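Long-range contact in mannan endo-1,4-beta-mannosidase (Bacillus subtilis, PDB 2WHK), which hydrolyses internal beta-1,4-mannosidic linkages in mannan, galactomannan and glucomannan: residues E29-S34 and D316-N321. Numbering follows the deposited sequence.
With CA (calcium ion), chain D.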
loop_
_atom_site.group_PDB
_atom_site.type_symbol
_atom_site.label_atom_id
_atom_site.label_comp_id
_atom_site.label_asym_id
_atom_site.label_seq_id
_atom_site.Cartn_x
_atom_site.Cartn_y
_atom_site.Cartn_z
ATOM N N GLU A 29 -6.020 -20.625 -10.839
ATOM C CA GLU A 29 -7.118 -19.927 -10.190
ATOM C C GLU A 29 -6.673 -19.389 -8.837
ATOM O O GLU A 29 -5.644 -19.799 -8.306
ATOM C CB GLU A 29 -8.322 -20.858 -10.027
ATOM C CG GLU A 29 -8.023 -22.158 -9.297
ATOM C CD GLU A 29 -9.282 -22.957 -8.965
ATOM O OE1 GLU A 29 -10.327 -22.751 -9.625
ATOM O OE2 GLU A 29 -9.222 -23.796 -8.034
ATOM N N ASN A 30 -7.459 -18.461 -8.298
ATOM C CA ASN A 30 -7.182 -17.842 -7.000
ATOM C C ASN A 30 -5.751 -17.336 -6.949
ATOM O O ASN A 30 -4.948 -17.755 -6.120
ATOM C CB ASN A 30 -7.483 -18.824 -5.853
ATOM C CG ASN A 30 -8.967 -19.000 -5.621
ATOM O OD1 ASN A 30 -9.738 -18.044 -5.716
ATOM N ND2 ASN A 30 -9.380 -20.226 -5.292
ATOM N N ARG A 31 -5.444 -16.437 -7.884
ATOM C CA ARG A 31 -4.088 -15.935 -8.067
ATOM C C ARG A 31 -3.974 -14.414 -8.007
ATOM O O ARG A 31 -2.863 -13.890 -8.112
ATOM C CB ARG A 31 -3.503 -16.453 -9.391
ATOM C CG ARG A 31 -4.381 -16.226 -10.610
ATOM C CD ARG A 31 -3.697 -16.786 -11.846
ATOM N NE ARG A 31 -2.602 -15.928 -12.277
ATOM C CZ ARG A 31 -1.732 -16.233 -13.240
ATOM N NH1 ARG A 31 -1.783 -17.417 -13.853
ATOM N NH2 ARG A 31 -0.783 -15.358 -13.565
ATOM N N VAL A 32 -5.098 -13.712 -7.828
ATOM C CA VAL A 32 -5.107 -12.254 -7.643
ATOM C C VAL A 32 -5.982 -11.922 -6.439
ATOM O O VAL A 32 -7.186 -12.157 -6.472
ATOM C CB VAL A 32 -5.668 -11.510 -8.874
ATOM C CG1 VAL A 32 -5.662 -9.989 -8.651
ATOM C CG2 VAL A 32 -4.873 -11.875 -10.132
ATOM N N LEU A 33 -5.375 -11.394 -5.378
ATOM C CA LEU A 33 -6.149 -10.998 -4.191
ATOM C C LEU A 33 -6.984 -9.766 -4.502
ATOM O O LEU A 33 -6.471 -8.770 -5.004
ATOM C CB LEU A 33 -5.259 -10.697 -2.981
ATOM C CG LEU A 33 -4.866 -11.864 -2.079
ATOM C CD1 LEU A 33 -3.985 -12.863 -2.837
ATOM C CD2 LEU A 33 -4.183 -11.355 -0.816
ATOM N N SER A 34 -8.270 -9.831 -4.186
ATOM C CA SER A 34 -9.103 -8.645 -4.217
ATOM C C SER A 34 -8.767 -7.737 -3.042
ATOM O O SER A 34 -8.235 -8.176 -2.009
ATOM C CB SER A 34 -10.575 -9.028 -4.170
ATOM O OG SER A 34 -10.826 -9.869 -3.052
ATOM N N ASP A 316 -14.776 -14.076 -10.689
ATOM C CA ASP A 316 -13.778 -14.540 -11.652
ATOM C C ASP A 316 -12.901 -15.628 -11.027
ATOM O O ASP A 316 -12.497 -15.525 -9.869
ATOM C CB ASP A 316 -12.899 -13.390 -12.139
ATOM C CG ASP A 316 -12.128 -13.749 -13.389
ATOM O OD1 ASP A 316 -11.100 -14.452 -13.288
ATOM O OD2 ASP A 316 -12.570 -13.329 -14.477
ATOM N N SER A 317 -12.592 -16.670 -11.795
ATOM C CA SER A 317 -11.792 -17.778 -11.271
ATOM C C SER A 317 -10.405 -17.348 -10.765
ATOM O O SER A 317 -9.825 -18.001 -9.906
ATOM C CB SER A 317 -11.641 -18.877 -12.329
ATOM O OG SER A 317 -10.896 -18.399 -13.435
ATOM N N TRP A 318 -9.873 -16.247 -11.282
ATOM C CA TRP A 318 -8.567 -15.761 -10.842
ATOM C C TRP A 318 -8.608 -15.048 -9.478
ATOM O O TRP A 318 -7.580 -14.929 -8.808
ATOM C CB TRP A 318 -7.988 -14.787 -11.871
ATOM C CG TRP A 318 -7.390 -15.440 -13.082
ATOM C CD1 TRP A 318 -7.884 -16.502 -13.779
ATOM C CD2 TRP A 318 -6.183 -15.049 -13.741
ATOM N NE1 TRP A 318 -7.052 -16.806 -14.828
ATOM C CE2 TRP A 318 -6.002 -15.926 -14.833
ATOM C CE3 TRP A 318 -5.240 -14.038 -13.520
ATOM C CZ2 TRP A 318 -4.911 -15.824 -15.696
ATOM C CZ3 TRP A 318 -4.160 -13.936 -14.370
ATOM C CH2 TRP A 318 -3.997 -14.834 -15.444
ATOM N N THR A 319 -9.786 -14.567 -9.084
ATOM C CA THR A 319 -9.897 -13.689 -7.923
ATOM C C THR A 319 -9.924 -14.469 -6.608
ATOM O O THR A 319 -10.760 -15.355 -6.412
ATOM C CB THR A 319 -11.112 -12.767 -8.046
ATOM O OG1 THR A 319 -11.068 -12.118 -9.322
ATOM C CG2 THR A 319 -11.103 -11.710 -6.945
ATOM N N LEU A 320 -8.985 -14.126 -5.726
ATOM C CA LEU A 320 -8.839 -14.756 -4.419
ATOM C C LEU A 320 -9.391 -13.783 -3.380
ATOM O O LEU A 320 -8.905 -12.661 -3.244
ATOM C CB LEU A 320 -7.367 -15.072 -4.155
ATOM C CG LEU A 320 -7.007 -15.955 -2.960
ATOM C CD1 LEU A 320 -5.595 -16.496 -3.108
ATOM C CD2 LEU A 320 -7.173 -15.212 -1.613
ATOM N N ASN A 321 -10.410 -14.223 -2.656
ATOM C CA ASN A 321 -11.173 -13.348 -1.771
ATOM C C ASN A 321 -10.958 -13.719 -0.321
ATOM O O ASN A 321 -10.281 -14.697 -0.020
ATOM C CB ASN A 321 -12.654 -13.429 -2.142
ATOM C CG ASN A 321 -12.921 -12.866 -3.521
ATOM O OD1 ASN A 321 -12.460 -11.770 -3.837
ATOM N ND2 ASN A 321 -13.643 -13.616 -4.358
HETATM CA CA CA D . -12.007 -17.246 -5.706
HETATM O O HOH W 1 -13.584 -16.072 -7.363
HETATM O O HOH W 2 -11.735 -18.390 -7.818
HETATM O O HOH W 3 -14.049 -16.540 -4.433
HETATM O O HOH W 4 -13.867 -18.992 -5.974
#
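Arg31 tucks CG between its backbone N and carbonyl carbon (chi1 51°) and bends again at chi3 (-75°), which lays the chain over the indole of Trp318. CD sits above the six-membered ring in a CH-pi contact, 3.6 Å from its centroid, and the guanidinium follows, stacked almost parallel to the ring (15°) with Arg31 CZ 3.8 Å from that same centroid in a cation-pi contact. Val32 CG2 reaches the indole edge, 4.0 Å from Trp318 CE3. With an alanine in place of Trp318, the guanidinium would lose the aromatic face it lies on and is likely to turn more freely, although Arg31 NH2 also bonds Pro290 O. The carbonyl of Trp318 accepts hydrogen bonds from both Arg31 N and Val32 N, which approach from opposite faces of its plane. Parallel pairing then continues through Leu320 N to Val32 O (2.8 Å) and Ser34 N to Leu320 O (3.0 Å), until Ser34 OG donates to an in-plane lone pair of Asn321 OD1 (2.6 Å). Calcium ties the segments together, bound by the Asn30 side chain, Thr319 O (2.4 Å), four waters and Glu324. Strand 319-320 runs beside the N-terminal end of barrel strand 32-40, at the opposite end from the catalytic centre expected of a TIM barrel; helix 12-22 packs on Leu33 and Leu320, helix 278-288 meets Trp318 and Thr319, and strand 292-297 adjoins Val32.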